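Local coordinates for protein fructose-2,6-bisphosphatase TIGAR B (Danio rerio, PDB 3E9E) that probably hydrolyses fructose-2,6-bisphosphate, and fructose-1,6-bisphosphate as well, and so restrains glycolysis and steers glucose toward the pentose phosphate pathway, at residues V9-T14 against L59-Q64; F51-V56 against F140-E145; F55-Q60 against V181-F186. The protein carries 1 engineered substitution. All blocks are in the same frame, centred on the assembly; numbering follows the deposited sequence.

Interaction 1 of 3, residues V9-T14 against L59-Q64; sequences VRAGET and LQRAIQ. Engineered in segment 9-14: Ala11 (natural residue His). With PO4 (phosphate ion), chain C.
Phosphate O2 takes Arg10 NE at 2.7 Å and also the backbone N of Gly184; the ion was probably taken up from the crystallisation liquor. Arg10 NH2 meets O4 at 2.9 Å. From the other segment Arg61 NE bonds O3 at 2.8 Å while its NH2 bonds O1 at 2.9 Å in a nearly straight line (174° at the hydrogen). Both guanidinium groups meet the phosphate edge-on, the phosphorus close to their planes; with two bonds apiece they engage all four oxygens, and each is held against rotation. An extended Arg10 chain (chi1 -179°, CG anti to the backbone N) carries its guanidinium to the ion, where NH1 also bonds Cys215 O; Arg61 NH2 has a second partner in Gly24 O. Beneath the charges lies Ala11, an engineered replacement of the catalytic histidine that carries the phosphohistidine intermediate. Its CB comes 3.9 Å from Arg61 CG and lies 4.0 Å from phosphate O3; its approach to Ala62 CB is looser. Thr14 leans its methyl on the aliphatic part of Arg61, CG2 to CD 3.5 Å, because chi1 of 66° sets CG2 beside the backbone N; OG1 bonds Gln23. The two arginines and the position of the missing histidine form part of the phosphate pocket of the histidine phosphatase fold, completed by Gly184 and His183. The turn 11-14 follows the C-terminal end of strand 3-10 and rests on the start of helix 60-71; one turn on from Arg61, Thr65 OG1 is hydrogen-bonded to both Gly12 N and Arg61 O; strand 177-182 pairs with strand 3-10 alongside.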
# COMPACT_ATOMS: atom_id res chain seq x y z
N VAL A 9 2.90 3.14 0.19
CA VAL A 9 2.56 4.49 -0.19
C VAL A 9 1.38 4.45 -1.17
O VAL A 9 1.38 3.68 -2.12
CB VAL A 9 3.76 5.25 -0.80
CG1 VAL A 9 3.37 6.70 -1.19
CG2 VAL A 9 5.02 5.24 0.20
N ARG A 10 0.38 5.28 -0.93
CA ARG A 10 -0.71 5.41 -1.90
C ARG A 10 -0.31 6.33 -3.04
O ARG A 10 0.35 7.35 -2.82
CB ARG A 10 -1.96 5.96 -1.20
CG ARG A 10 -3.18 6.10 -2.17
CD ARG A 10 -4.36 6.76 -1.47
NE ARG A 10 -5.43 6.98 -2.43
CZ ARG A 10 -6.41 7.88 -2.30
NH1 ARG A 10 -6.48 8.66 -1.21
NH2 ARG A 10 -7.31 7.99 -3.27
N ALA A 11 -0.70 5.99 -4.27
CA ALA A 11 -0.49 6.90 -5.42
C ALA A 11 -0.84 8.36 -5.13
O ALA A 11 -1.70 8.66 -4.30
CB ALA A 11 -1.28 6.41 -6.65
N GLY A 12 -0.19 9.27 -5.85
CA GLY A 12 -0.63 10.67 -5.89
C GLY A 12 -1.97 10.89 -6.59
O GLY A 12 -2.51 9.99 -7.25
N GLU A 13 -2.48 12.11 -6.44
CA GLU A 13 -3.76 12.56 -7.00
C GLU A 13 -3.71 12.58 -8.54
O GLU A 13 -2.68 12.96 -9.12
CB GLU A 13 -3.95 13.99 -6.50
CG GLU A 13 -5.35 14.54 -6.43
CD GLU A 13 -5.45 15.67 -5.42
OE1 GLU A 13 -5.13 15.44 -4.21
OE2 GLU A 13 -5.85 16.78 -5.83
N THR A 14 -4.77 12.12 -9.21
CA THR A 14 -4.94 12.42 -10.65
C THR A 14 -5.86 13.62 -10.78
O THR A 14 -6.21 14.25 -9.78
CB THR A 14 -5.51 11.25 -11.49
OG1 THR A 14 -6.85 10.95 -11.08
CG2 THR A 14 -4.61 10.02 -11.37
N LEU A 59 -0.90 0.43 -12.75
CA LEU A 59 -1.66 1.63 -13.12
C LEU A 59 -0.71 2.84 -13.15
O LEU A 59 0.16 3.00 -12.27
CB LEU A 59 -2.82 1.88 -12.15
CG LEU A 59 -4.00 0.91 -12.21
CD1 LEU A 59 -4.88 0.98 -10.97
CD2 LEU A 59 -4.85 1.15 -13.48
N GLN A 60 -0.91 3.71 -14.14
CA GLN A 60 0.03 4.81 -14.39
C GLN A 60 0.29 5.74 -13.20
O GLN A 60 1.42 6.13 -12.96
CB GLN A 60 -0.37 5.64 -15.62
CG GLN A 60 0.64 6.74 -15.91
CD GLN A 60 0.33 7.55 -17.15
OE1 GLN A 60 -0.84 7.79 -17.48
NE2 GLN A 60 1.37 8.01 -17.83
N ARG A 61 -0.77 6.13 -12.49
CA ARG A 61 -0.60 7.03 -11.35
C ARG A 61 0.30 6.42 -10.26
O ARG A 61 1.06 7.16 -9.60
CB ARG A 61 -1.94 7.47 -10.78
CG ARG A 61 -2.83 6.34 -10.23
CD ARG A 61 -4.28 6.76 -10.27
NE ARG A 61 -5.20 5.86 -9.59
CZ ARG A 61 -5.92 4.90 -10.19
NH1 ARG A 61 -5.82 4.67 -11.50
NH2 ARG A 61 -6.74 4.16 -9.45
N ALA A 62 0.24 5.10 -10.08
CA ALA A 62 1.12 4.40 -9.16
C ALA A 62 2.55 4.34 -9.70
O ALA A 62 3.51 4.59 -8.97
CB ALA A 62 0.60 3.00 -8.85
N ILE A 63 2.69 4.01 -10.99
CA ILE A 63 4.02 3.98 -11.61
C ILE A 63 4.76 5.32 -11.45
O ILE A 63 5.93 5.35 -11.06
CB ILE A 63 3.95 3.57 -13.10
CG1 ILE A 63 3.35 2.16 -13.25
CG2 ILE A 63 5.33 3.68 -13.76
CD1 ILE A 63 3.15 1.73 -14.73
N GLN A 64 4.06 6.42 -11.73
CA GLN A 64 4.67 7.75 -11.73
C GLN A 64 5.05 8.17 -10.32
O GLN A 64 6.08 8.82 -10.11
CB GLN A 64 3.70 8.78 -12.30
CG GLN A 64 3.50 8.76 -13.81
CD GLN A 64 2.50 9.83 -14.24
OE1 GLN A 64 1.31 9.75 -13.96
NE2 GLN A 64 3.00 10.85 -14.92
P PO4 C . -6.34 5.72 -5.93
O1 PO4 C . -6.88 4.45 -6.57
O2 PO4 C . -5.78 5.35 -4.56
O3 PO4 C . -5.26 6.31 -6.78
O4 PO4 C . -7.50 6.68 -5.82

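Interaction 2 of 3, residues F51-V56 against F140-E145; sequences FTNVFV and FQRMFE
Strand 53-56 and the helical segment 140-145 run nearly antiparallel, at 163° with their axes 10.9 Å apart, and Asn53 stands opposite Met143. No direct hydrogen bond joins them. The Met143 chain, bent at chi2 and chi3, brings its thioether alongside the Asn53 amide, the two side chains passing in opposite directions. SD lies 3.5 Å from Asn53 CG, and the methyl CE sits 3.4 Å from Asn53 OD1. That oxygen is hydrogen-bonded to Thr52 OG1 at 2.8 Å, the hydroxyl tilted 20° from the carbonyl plane, and to His147 NE2, while ND2 bonds Glu146 OE1; the amide is thereby fixed against a flip. One residue earlier on the helix, Arg142, also bent at chi2 and chi3, folds over to the Phe55 ring. Arg142 CG approaches Phe55 CZ at 3.8 Å, and Arg142 NH1 comes to 3.3 Å from Phe55 CE1 at the ring edge; the ring and guanidinium planes are 18° apart, yet the groups are not stacked. Met143 SD also lies near the edge of that ring, 4.3 Å from CE2. One water bridges the segments, accepting from Asn53 ND2 at 3.0 Å and, weakly, from Arg142 NH1. Helix 125-147 thus covers one face of the central sheet through Asn53 and Phe55, while Val54 and Val56 face helix 60-71 on the other, as in the alpha/beta/alpha sandwich of the histidine phosphatases.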
# COMPACT_ATOMS: atom_id res chain seq x y z
N PHE A 51 15.73 1.52 -0.30
CA PHE A 51 14.76 0.49 -0.61
C PHE A 51 15.45 -0.59 -1.45
O PHE A 51 15.82 -0.36 -2.60
CB PHE A 51 13.54 1.10 -1.34
CG PHE A 51 12.84 2.17 -0.54
CD1 PHE A 51 12.20 1.84 0.66
CD2 PHE A 51 12.81 3.50 -0.97
CE1 PHE A 51 11.55 2.83 1.43
CE2 PHE A 51 12.15 4.48 -0.21
CZ PHE A 51 11.51 4.13 0.99
N THR A 52 15.63 -1.76 -0.84
CA THR A 52 16.29 -2.88 -1.51
C THR A 52 15.37 -3.49 -2.56
O THR A 52 15.83 -4.13 -3.48
CB THR A 52 16.70 -3.99 -0.49
OG1 THR A 52 15.55 -4.39 0.28
CG2 THR A 52 17.79 -3.50 0.48
N ASN A 53 14.06 -3.29 -2.41
CA ASN A 53 13.08 -3.88 -3.33
C ASN A 53 11.90 -2.92 -3.46
O ASN A 53 11.47 -2.30 -2.47
CB ASN A 53 12.58 -5.25 -2.82
CG ASN A 53 13.71 -6.25 -2.61
OD1 ASN A 53 14.41 -6.20 -1.59
ND2 ASN A 53 13.90 -7.16 -3.56
N VAL A 54 11.40 -2.78 -4.69
CA VAL A 54 10.29 -1.87 -4.99
C VAL A 54 9.23 -2.59 -5.84
O VAL A 54 9.55 -3.10 -6.93
CB VAL A 54 10.76 -0.61 -5.73
CG1 VAL A 54 9.57 0.23 -6.18
CG2 VAL A 54 11.77 0.24 -4.85
N PHE A 55 8.00 -2.59 -5.34
CA PHE A 55 6.83 -3.24 -5.96
C PHE A 55 5.72 -2.21 -6.16
O PHE A 55 5.34 -1.50 -5.20
CB PHE A 55 6.33 -4.39 -5.09
CG PHE A 55 7.41 -5.36 -4.72
CD1 PHE A 55 7.78 -6.37 -5.60
CD2 PHE A 55 8.11 -5.23 -3.52
CE1 PHE A 55 8.83 -7.24 -5.27
CE2 PHE A 55 9.12 -6.08 -3.18
CZ PHE A 55 9.49 -7.10 -4.05
N VAL A 56 5.20 -2.15 -7.39
CA VAL A 56 4.29 -1.07 -7.79
C VAL A 56 3.11 -1.58 -8.62
O VAL A 56 3.30 -2.43 -9.51
CB VAL A 56 5.02 0.03 -8.61
CG1 VAL A 56 4.12 1.23 -8.79
CG2 VAL A 56 6.29 0.49 -7.89
N PHE A 140 7.03 -12.50 0.36
CA PHE A 140 7.85 -13.28 1.28
C PHE A 140 8.89 -14.12 0.53
O PHE A 140 10.04 -14.20 0.95
CB PHE A 140 6.99 -14.21 2.13
CG PHE A 140 6.13 -13.51 3.15
CD1 PHE A 140 6.23 -12.13 3.37
CD2 PHE A 140 5.26 -14.24 3.93
CE1 PHE A 140 5.44 -11.51 4.32
CE2 PHE A 140 4.45 -13.62 4.88
CZ PHE A 140 4.57 -12.25 5.09
N GLN A 141 8.46 -14.75 -0.57
CA GLN A 141 9.34 -15.59 -1.38
C GLN A 141 10.48 -14.77 -1.99
O GLN A 141 11.64 -15.14 -1.88
CB GLN A 141 8.53 -16.35 -2.44
CG GLN A 141 9.36 -17.25 -3.40
CD GLN A 141 10.21 -18.32 -2.69
OE1 GLN A 141 9.74 -18.99 -1.76
NE2 GLN A 141 11.45 -18.49 -3.14
N ARG A 142 10.15 -13.63 -2.60
CA ARG A 142 11.17 -12.75 -3.19
C ARG A 142 12.13 -12.13 -2.15
O ARG A 142 13.35 -12.09 -2.38
CB ARG A 142 10.50 -11.67 -4.04
CG ARG A 142 11.34 -10.45 -4.38
CD ARG A 142 12.41 -10.73 -5.45
NE ARG A 142 11.84 -11.20 -6.72
CZ ARG A 142 11.05 -10.48 -7.52
NH1 ARG A 142 10.71 -9.24 -7.19
NH2 ARG A 142 10.59 -11.01 -8.64
N MET A 143 11.58 -11.66 -1.03
CA MET A 143 12.42 -11.10 0.05
C MET A 143 13.37 -12.15 0.67
O MET A 143 14.55 -11.87 0.86
CB MET A 143 11.58 -10.39 1.13
CG MET A 143 10.77 -9.17 0.64
SD MET A 143 11.74 -7.94 -0.28
CE MET A 143 12.59 -7.17 1.09
N PHE A 144 12.87 -13.34 0.98
CA PHE A 144 13.72 -14.39 1.53
C PHE A 144 14.80 -14.85 0.52
O PHE A 144 15.93 -15.14 0.91
CB PHE A 144 12.89 -15.60 1.99
CG PHE A 144 13.62 -16.46 2.98
CD1 PHE A 144 13.55 -16.18 4.35
CD2 PHE A 144 14.42 -17.53 2.54
CE1 PHE A 144 14.23 -16.97 5.28
CE2 PHE A 144 15.13 -18.32 3.46
CZ PHE A 144 15.03 -18.04 4.83
N GLU A 145 14.43 -14.89 -0.76
CA GLU A 145 15.36 -15.30 -1.83
C GLU A 145 16.57 -14.41 -1.89
O GLU A 145 17.69 -14.91 -1.97
CB GLU A 145 14.70 -15.23 -3.19
CG GLU A 145 14.03 -16.49 -3.62
CD GLU A 145 13.34 -16.31 -4.95
OE1 GLU A 145 13.99 -15.80 -5.89
OE2 GLU A 145 12.15 -16.68 -5.05
O HOH W 1 12.33 -6.97 -6.14

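Interaction 3 of 3, residues F55-Q60 against V181-F186; sequences FVSNLQ and VSHGAF. With PO4 (phosphate ion), chain C.
Ser57 OG and His183 NE2 share a hydrogen bond of 2.7 Å, the hydroxyl lying at the edge of the imidazole and in its plane. The same oxygen accepts from Leu59 N at 3.2 Å, closing an ST turn, so the serine is held from two directions and helps to fix the rotation of the ring, together with Leu59 over its face. With OG anti to its own backbone N (chi1 164°), Ser57 reaches across to the histidine. The other ring nitrogen, ND1, faces the bound phosphate, though its bonds to O3 and O1 are long and weak; the firm one is Gly184 N to phosphate O2 at 2.6 Å, given by the first turn of helix 184-197, whose N-terminus would probably favour the anion. Leu59 lies over one ring face, CD1 3.5 Å from His183 NE2. An alanine in place of His183 is likely to leave Ser57 OG without this partner and to open a gap beneath Leu59, with the weak bonds to the phosphate gone as well. Further out, two parallel-strand bonds flank Val56: Val181 N to Phe55 O, 2.9 Å, and Ser57 N to Val181 O, 3.0 Å. Val56 and Val181 lie side by side, CG1 4.0 Å from CB, on the face of the sheet covered by helix 60-71. Strand ends that deliver a histidine to the phosphate are characteristic of the histidine phosphatase active site, in which His183 is inferred to stabilise the transition state and Glu89 touches its ring.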
# COMPACT_ATOMS: atom_id res chain seq x y z
N PHE A 55 8.00 -2.59 -5.34
CA PHE A 55 6.83 -3.24 -5.96
C PHE A 55 5.72 -2.21 -6.16
O PHE A 55 5.34 -1.50 -5.20
CB PHE A 55 6.33 -4.39 -5.09
CG PHE A 55 7.41 -5.36 -4.72
CD1 PHE A 55 7.78 -6.37 -5.60
CD2 PHE A 55 8.11 -5.23 -3.52
CE1 PHE A 55 8.83 -7.24 -5.27
CE2 PHE A 55 9.12 -6.08 -3.18
CZ PHE A 55 9.49 -7.10 -4.05
N VAL A 56 5.20 -2.15 -7.39
CA VAL A 56 4.29 -1.07 -7.79
C VAL A 56 3.11 -1.58 -8.62
O VAL A 56 3.30 -2.43 -9.51
CB VAL A 56 5.02 0.03 -8.61
CG1 VAL A 56 4.12 1.23 -8.79
CG2 VAL A 56 6.29 0.49 -7.89
N SER A 57 1.92 -1.07 -8.33
CA SER A 57 0.76 -1.24 -9.21
C SER A 57 1.14 -0.81 -10.62
O SER A 57 1.89 0.16 -10.81
CB SER A 57 -0.38 -0.37 -8.70
OG SER A 57 -1.39 -0.19 -9.69
N ASN A 58 0.67 -1.54 -11.63
CA ASN A 58 0.96 -1.15 -13.01
C ASN A 58 -0.04 -0.13 -13.59
O ASN A 58 -0.01 0.16 -14.79
CB ASN A 58 1.12 -2.38 -13.91
CG ASN A 58 -0.19 -3.10 -14.14
OD1 ASN A 58 -1.12 -2.98 -13.37
ND2 ASN A 58 -0.27 -3.84 -15.23
N LEU A 59 -0.90 0.43 -12.75
CA LEU A 59 -1.66 1.63 -13.12
C LEU A 59 -0.71 2.84 -13.15
O LEU A 59 0.16 3.00 -12.27
CB LEU A 59 -2.82 1.88 -12.15
CG LEU A 59 -4.00 0.91 -12.21
CD1 LEU A 59 -4.88 0.98 -10.97
CD2 LEU A 59 -4.85 1.15 -13.48
N GLN A 60 -0.91 3.71 -14.14
CA GLN A 60 0.03 4.81 -14.39
C GLN A 60 0.29 5.74 -13.20
O GLN A 60 1.42 6.13 -12.96
CB GLN A 60 -0.37 5.64 -15.62
CG GLN A 60 0.64 6.74 -15.91
CD GLN A 60 0.33 7.55 -17.15
OE1 GLN A 60 -0.84 7.79 -17.48
NE2 GLN A 60 1.37 8.01 -17.83
N VAL A 181 3.98 0.51 -3.69
CA VAL A 181 3.17 1.67 -4.10
C VAL A 181 1.86 1.19 -4.74
O VAL A 181 1.89 0.46 -5.72
CB VAL A 181 3.93 2.64 -5.03
CG1 VAL A 181 3.05 3.85 -5.43
CG2 VAL A 181 5.21 3.13 -4.33
N SER A 182 0.74 1.59 -4.15
CA SER A 182 -0.55 1.04 -4.52
C SER A 182 -1.62 2.13 -4.40
O SER A 182 -1.35 3.32 -4.62
CB SER A 182 -0.89 -0.20 -3.67
OG SER A 182 -2.10 -0.82 -4.11
N HIS A 183 -2.83 1.71 -4.04
CA HIS A 183 -4.03 2.55 -4.17
C HIS A 183 -4.85 2.49 -2.90
O HIS A 183 -4.73 1.53 -2.13
CB HIS A 183 -4.84 2.07 -5.37
CG HIS A 183 -4.05 2.07 -6.63
ND1 HIS A 183 -3.87 3.20 -7.38
CD2 HIS A 183 -3.30 1.10 -7.21
CE1 HIS A 183 -3.07 2.93 -8.40
NE2 HIS A 183 -2.72 1.66 -8.33
N GLY A 184 -5.69 3.50 -2.70
CA GLY A 184 -6.44 3.68 -1.45
C GLY A 184 -7.28 2.50 -0.98
O GLY A 184 -7.19 2.11 0.18
N ALA A 185 -8.12 1.93 -1.86
CA ALA A 185 -9.02 0.88 -1.36
C ALA A 185 -8.25 -0.42 -1.16
O ALA A 185 -8.49 -1.14 -0.20
CB ALA A 185 -10.27 0.67 -2.30
N PHE A 186 -7.35 -0.72 -2.07
CA PHE A 186 -6.47 -1.87 -1.93
C PHE A 186 -5.64 -1.81 -0.63
O PHE A 186 -5.52 -2.80 0.08
CB PHE A 186 -5.51 -1.98 -3.12
CG PHE A 186 -4.70 -3.23 -3.12
CD1 PHE A 186 -5.19 -4.38 -3.73
CD2 PHE A 186 -3.46 -3.28 -2.46
CE1 PHE A 186 -4.48 -5.57 -3.71
CE2 PHE A 186 -2.74 -4.45 -2.42
CZ PHE A 186 -3.24 -5.61 -3.06
P PO4 C . -6.34 5.72 -5.93
O1 PO4 C . -6.88 4.45 -6.57
O2 PO4 C . -5.78 5.35 -4.56
O3 PO4 C . -5.26 6.31 -6.78
O4 PO4 C . -7.50 6.68 -5.82

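How the interactions relate
The three contacts share the parallel part of one mixed sheet, where strands 53-56, 177-182 and 3-10 are consecutive neighbours. Interactions 1 and 3 have centres about 7 Å apart and meet at the phosphate, joined also by the backbone pairing of Val9 and Ala11 with Ser182. The centre of interaction 2 lies about 20 Å from that of the first and 16 Å from that of the third, toward the other end of strand 53-56. Along the chain the order is 9-14, the overlapping segments 51-56, 55-60 and 59-64, then 140-145 and 181-186. Segments far apart in sequence thus converge: helix 125-147 packs on strand 53-56 through Asn53 and Phe55, and the strand leads at its end into the catalytic pocket.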